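Local coordinates for TENA/THI-4 protein, Domain of Unknown Function with a Heme Oxygenase-like Fold (Shewanella denitrificans OS217, PDB 3DDE) that is of unknown function but adopts a heme oxygenase-like, all-helical fold and belongs to a family to which oxidoreductase activity is generally assigned, at residues A[8-13]-A[197-202]; A[15-20]-A[206-211]. All blocks are in the same frame, centred on the assembly; numbering follows the deposited sequence.

Interaction 1: residues A[8-13]-A[197-202]; sequences TKLEQK and DSVVAV
No ring, amide or carboxylate takes part where L10 meets V199 and V200, and the contact is made by branched aliphatic side chains alone. L10 points across from helix 7-24 to both valines. Its CD2 reaches V199 CG1 at 4.0 Å, the two side chains crossing at about a right angle. The branch carbon itself is nearest the next residue, with L10 CG 4.3 Å from V200 CG2, a looser approach. On V199 the methyl used is the one anti to the backbone N (chi1 167°); V200 has a similar torsion but offers its other methyl, CG2, which stands beside its own backbone N. The backbones come closest at L10 and V200, whose CA atoms are 7.2 Å apart, and the two segments together bury 116 Å². Such a small interface holds by shape and dispersion, since L10 and its two partners carry no polar side-chain atom. L10 also rests on M203, one turn further along helix 193-223, and on Y138 of helix 134-141, while V199 touches V131 in a loop. This is plain apolar packing of the N-terminal helix 7-24 on the long helix 193-223 of a heme oxygenase-like all-helical fold, with helix 134-141 adjoining.

Interaction 2: residues A[15-20]-A[206-211]; sequences ATMWDS and SLVLTA
L207 is the residue of 206-211 that meets both M17 and W18; S206, just before it, is buried, its OG hydrogen-bonded to V202 O and W139 NE1. L207 extends toward helix 7-24, CG anti to the backbone N (chi1 -176°), and its methyls divide the work. CD1 lies over one face of the W18 six-membered ring, 4.1 Å from its centroid, a CH-pi contact displaced toward the rim; CD2 lies against M17, 3.7 Å from CE and close to CB. L207 and the selenomethionine M17 reach toward each other, and M17 CE, brought round by the bend at chi3 (65°), lies 3.5 Å from L207 CB and near CG. An alanine at L207 would probably leave a gap over that face of W18 and keep only CB against M17 CE. V208 CG2 touches the same CE at 3.7 Å, and V208 also packs on R212 of the second subunit. T210 grips S206 O twice, through N and, at 2.6 Å, OG1, from opposite faces of its plane. Near-parallel helices (13° between segment axes, 11.1 Å apart) thus meet through apolar surfaces, so cohesion probably rests on close fit and dispersion, selenium standing in for the native methionine sulfur, and not on charge.

How the interactions relate
Both interactions join the same two helices, 7-24 and 193-223, with centres 12 Å apart on the same side of the chain's centre, so one helix pair is held at successive places along its length. Interaction 1 lies farther out, about 17 Å from the chain's centre against 11 Å for interaction 2, yet two of its three touching residues are buried. Interaction 2 is partly buried and covers nearly twice the area. Its chemistry is also richer, adding an aromatic face and a long selenomethionine side chain bent at its end to the purely aliphatic meeting at 8-13 with 197-202. It further borders the second subunit, whereas no other chain touches interaction 1. Helix 134-141 flanks both.

Interaction 1: residues A[8-13]-A[197-202]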
loop_
_atom_site.group_PDB
_atom_site.type_symbol
_atom_site.label_atom_id
_atom_site.label_comp_id
_atom_site.label_asym_id
_atom_site.label_seq_id
_atom_site.Cartn_x
_atom_site.Cartn_y
_atom_site.Cartn_z
ATOM N N THR A 8 3.219 -34.641 3.614
ATOM C CA THR A 8 3.904 -35.445 4.621
ATOM C C THR A 8 5.308 -34.857 4.849
ATOM O O THR A 8 5.824 -34.876 5.969
ATOM C CB THR A 8 3.977 -36.944 4.236
ATOM O OG1 THR A 8 4.705 -37.108 3.012
ATOM C CG2 THR A 8 2.571 -37.525 4.075
ATOM N N LYS A 9 5.908 -34.313 3.789
ATOM C CA LYS A 9 7.220 -33.669 3.893
ATOM C C LYS A 9 7.122 -32.389 4.724
ATOM O O LYS A 9 7.990 -32.138 5.552
ATOM C CB LYS A 9 7.803 -33.363 2.511
ATOM N N LEU A 10 6.080 -31.579 4.505
ATOM C CA LEU A 10 5.883 -30.357 5.310
ATOM C C LEU A 10 5.610 -30.738 6.768
ATOM O O LEU A 10 6.216 -30.170 7.671
ATOM C CB LEU A 10 4.775 -29.453 4.759
ATOM C CG LEU A 10 5.111 -28.566 3.552
ATOM C CD1 LEU A 10 5.363 -29.403 2.307
ATOM C CD2 LEU A 10 3.993 -27.562 3.296
ATOM N N GLU A 11 4.722 -31.712 6.986
ATOM C CA GLU A 11 4.426 -32.222 8.333
ATOM C C GLU A 11 5.704 -32.617 9.059
ATOM O O GLU A 11 5.847 -32.354 10.253
ATOM C CB GLU A 11 3.498 -33.438 8.262
ATOM C CG GLU A 11 3.231 -34.113 9.612
ATOM N N GLN A 12 6.629 -33.246 8.332
ATOM C CA GLN A 12 7.903 -33.675 8.913
ATOM C C GLN A 12 8.781 -32.488 9.323
ATOM O O GLN A 12 9.409 -32.541 10.383
ATOM C CB GLN A 12 8.663 -34.626 7.971
ATOM N N LYS A 13 8.811 -31.419 8.515
ATOM C CA LYS A 13 9.629 -30.244 8.855
ATOM C C LYS A 13 9.025 -29.524 10.071
ATOM O O LYS A 13 9.754 -29.070 10.947
ATOM C CB LYS A 13 9.754 -29.261 7.676
ATOM C CG LYS A 13 11.154 -28.619 7.498
ATOM C CD LYS A 13 11.827 -28.151 8.791
ATOM C CE LYS A 13 13.241 -27.635 8.518
ATOM N NZ LYS A 13 14.038 -27.452 9.769
ATOM N N ASP A 197 8.266 -24.158 -2.626
ATOM C CA ASP A 197 9.414 -23.599 -1.923
ATOM C C ASP A 197 9.048 -22.330 -1.175
ATOM O O ASP A 197 9.533 -22.110 -0.062
ATOM C CB ASP A 197 10.563 -23.320 -2.898
ATOM C CG ASP A 197 11.213 -24.594 -3.434
ATOM O OD1 ASP A 197 11.032 -25.689 -2.850
ATOM O OD2 ASP A 197 11.939 -24.490 -4.440
ATOM N N SER A 198 8.202 -21.489 -1.772
ATOM C CA SER A 198 7.777 -20.245 -1.107
ATOM C C SER A 198 6.893 -20.536 0.128
ATOM O O SER A 198 6.948 -19.820 1.153
ATOM C CB SER A 198 7.037 -19.315 -2.087
ATOM O OG SER A 198 5.780 -19.844 -2.482
ATOM N N VAL A 199 6.048 -21.557 0.003
ATOM C CA VAL A 199 5.205 -22.015 1.103
ATOM C C VAL A 199 6.096 -22.525 2.260
ATOM O O VAL A 199 5.870 -22.194 3.422
ATOM C CB VAL A 199 4.230 -23.139 0.621
ATOM C CG1 VAL A 199 3.573 -23.854 1.796
ATOM C CG2 VAL A 199 3.183 -22.561 -0.340
ATOM N N VAL A 200 7.114 -23.319 1.923
ATOM C CA VAL A 200 8.030 -23.877 2.923
ATOM C C VAL A 200 8.846 -22.778 3.611
ATOM O O VAL A 200 9.055 -22.814 4.821
ATOM C CB VAL A 200 8.990 -24.928 2.301
ATOM C CG1 VAL A 200 10.087 -25.324 3.295
ATOM C CG2 VAL A 200 8.216 -26.162 1.823
ATOM N N ALA A 201 9.291 -21.797 2.832
ATOM C CA ALA A 201 10.070 -20.682 3.355
ATOM C C ALA A 201 9.261 -19.866 4.378
ATOM O O ALA A 201 9.769 -19.491 5.419
ATOM C CB ALA A 201 10.558 -19.779 2.183
ATOM N N VAL A 202 8.003 -19.601 4.080
ATOM C CA VAL A 202 7.131 -18.839 4.997
ATOM C C VAL A 202 6.722 -19.653 6.213
ATOM O O VAL A 202 6.635 -19.116 7.311
ATOM C CB VAL A 202 5.882 -18.286 4.269
ATOM C CG1 VAL A 202 4.860 -17.601 5.264
ATOM C CG2 VAL A 202 6.331 -17.325 3.191
#

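Interaction 2: residues A[15-20]-A[206-211]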
loop_
_atom_site.group_PDB
_atom_site.type_symbol
_atom_site.label_atom_id
_atom_site.label_comp_id
_atom_site.label_asym_id
_atom_site.label_seq_id
_atom_site.Cartn_x
_atom_site.Cartn_y
_atom_site.Cartn_z
ATOM N N ALA A 15 7.183 -30.891 12.498
ATOM C CA ALA A 15 7.427 -31.742 13.668
ATOM C C ALA A 15 8.862 -31.592 14.204
ATOM O O ALA A 15 9.094 -31.648 15.421
ATOM C CB ALA A 15 7.124 -33.221 13.342
ATOM N N THR A 16 9.817 -31.419 13.293
ATOM C CA THR A 16 11.213 -31.215 13.666
ATOM C C THR A 16 11.396 -29.862 14.348
ATOM O O THR A 16 12.136 -29.750 15.321
ATOM C CB THR A 16 12.142 -31.316 12.436
ATOM O OG1 THR A 16 12.182 -32.674 11.983
ATOM C CG2 THR A 16 13.552 -30.895 12.783
HETATM N N MSE A 17 10.720 -28.839 13.840
HETATM C CA MSE A 17 10.803 -27.490 14.419
HETATM C C MSE A 17 10.171 -27.377 15.806
HETATM O O MSE A 17 10.755 -26.740 16.683
HETATM C CB MSE A 17 10.187 -26.456 13.479
HETATM C CG MSE A 17 11.014 -26.259 12.230
HETATM SE SE MSE A 17 10.252 -24.986 11.046
HETATM C CE MSE A 17 10.382 -23.407 12.096
ATOM N N TRP A 18 8.987 -27.959 16.001
ATOM C CA TRP A 18 8.340 -27.943 17.327
ATOM C C TRP A 18 9.206 -28.659 18.366
ATOM O O TRP A 18 9.379 -28.186 19.493
ATOM C CB TRP A 18 6.936 -28.560 17.288
ATOM C CG TRP A 18 5.900 -27.621 16.787
ATOM C CD1 TRP A 18 5.166 -27.734 15.643
ATOM C CD2 TRP A 18 5.488 -26.398 17.410
ATOM N NE1 TRP A 18 4.312 -26.660 15.519
ATOM C CE2 TRP A 18 4.490 -25.826 16.592
ATOM C CE3 TRP A 18 5.860 -25.734 18.587
ATOM C CZ2 TRP A 18 3.860 -24.617 16.912
ATOM C CZ3 TRP A 18 5.235 -24.532 18.905
ATOM C CH2 TRP A 18 4.245 -23.987 18.073
ATOM N N ASP A 19 9.758 -29.797 17.978
ATOM C CA ASP A 19 10.637 -30.548 18.859
ATOM C C ASP A 19 11.748 -29.655 19.428
ATOM O O ASP A 19 12.050 -29.684 20.621
ATOM C CB ASP A 19 11.258 -31.709 18.089
ATOM C CG ASP A 19 12.222 -32.506 18.928
ATOM O OD1 ASP A 19 11.995 -32.618 20.153
ATOM O OD2 ASP A 19 13.200 -33.023 18.354
ATOM N N SER A 20 12.355 -28.869 18.557
ATOM C CA SER A 20 13.413 -27.961 18.949
ATOM C C SER A 20 12.903 -26.845 19.865
ATOM O O SER A 20 13.507 -26.565 20.900
ATOM C CB SER A 20 14.048 -27.365 17.693
ATOM O OG SER A 20 14.915 -26.303 18.025
ATOM N N SER A 206 7.910 -17.989 9.651
ATOM C CA SER A 206 6.817 -17.544 10.529
ATOM C C SER A 206 6.860 -18.292 11.876
ATOM O O SER A 206 6.564 -17.704 12.910
ATOM C CB SER A 206 5.444 -17.673 9.844
ATOM O OG SER A 206 5.194 -19.005 9.425
ATOM N N LEU A 207 7.246 -19.568 11.866
ATOM C CA LEU A 207 7.336 -20.371 13.087
ATOM C C LEU A 207 8.588 -19.995 13.886
ATOM O O LEU A 207 8.533 -19.896 15.100
ATOM C CB LEU A 207 7.290 -21.869 12.742
ATOM C CG LEU A 207 7.274 -22.895 13.887
ATOM C CD1 LEU A 207 6.285 -22.542 14.964
ATOM C CD2 LEU A 207 7.003 -24.291 13.348
ATOM N N VAL A 208 9.710 -19.777 13.199
ATOM C CA VAL A 208 10.931 -19.272 13.852
ATOM C C VAL A 208 10.634 -17.936 14.568
ATOM O O VAL A 208 11.009 -17.717 15.728
ATOM C CB VAL A 208 12.079 -19.073 12.815
ATOM C CG1 VAL A 208 13.235 -18.233 13.407
ATOM C CG2 VAL A 208 12.581 -20.438 12.300
ATOM N N LEU A 209 9.923 -17.049 13.877
ATOM C CA LEU A 209 9.590 -15.740 14.447
ATOM C C LEU A 209 8.583 -15.822 15.601
ATOM O O LEU A 209 8.669 -15.047 16.553
ATOM C CB LEU A 209 9.099 -14.797 13.354
ATOM C CG LEU A 209 10.117 -14.358 12.306
ATOM C CD1 LEU A 209 9.478 -13.275 11.467
ATOM C CD2 LEU A 209 11.453 -13.857 12.915
ATOM N N THR A 210 7.643 -16.763 15.515
ATOM C CA THR A 210 6.685 -16.984 16.585
ATOM C C THR A 210 7.424 -17.525 17.825
ATOM O O THR A 210 7.115 -17.144 18.932
ATOM C CB THR A 210 5.548 -17.947 16.158
ATOM O OG1 THR A 210 4.927 -17.459 14.961
ATOM C CG2 THR A 210 4.482 -18.065 17.252
ATOM N N ALA A 211 8.429 -18.371 17.623
ATOM C CA ALA A 211 9.223 -18.903 18.739
ATOM C C ALA A 211 9.984 -17.794 19.466
ATOM O O ALA A 211 10.139 -17.864 20.670
ATOM C CB ALA A 211 10.181 -19.991 18.262
#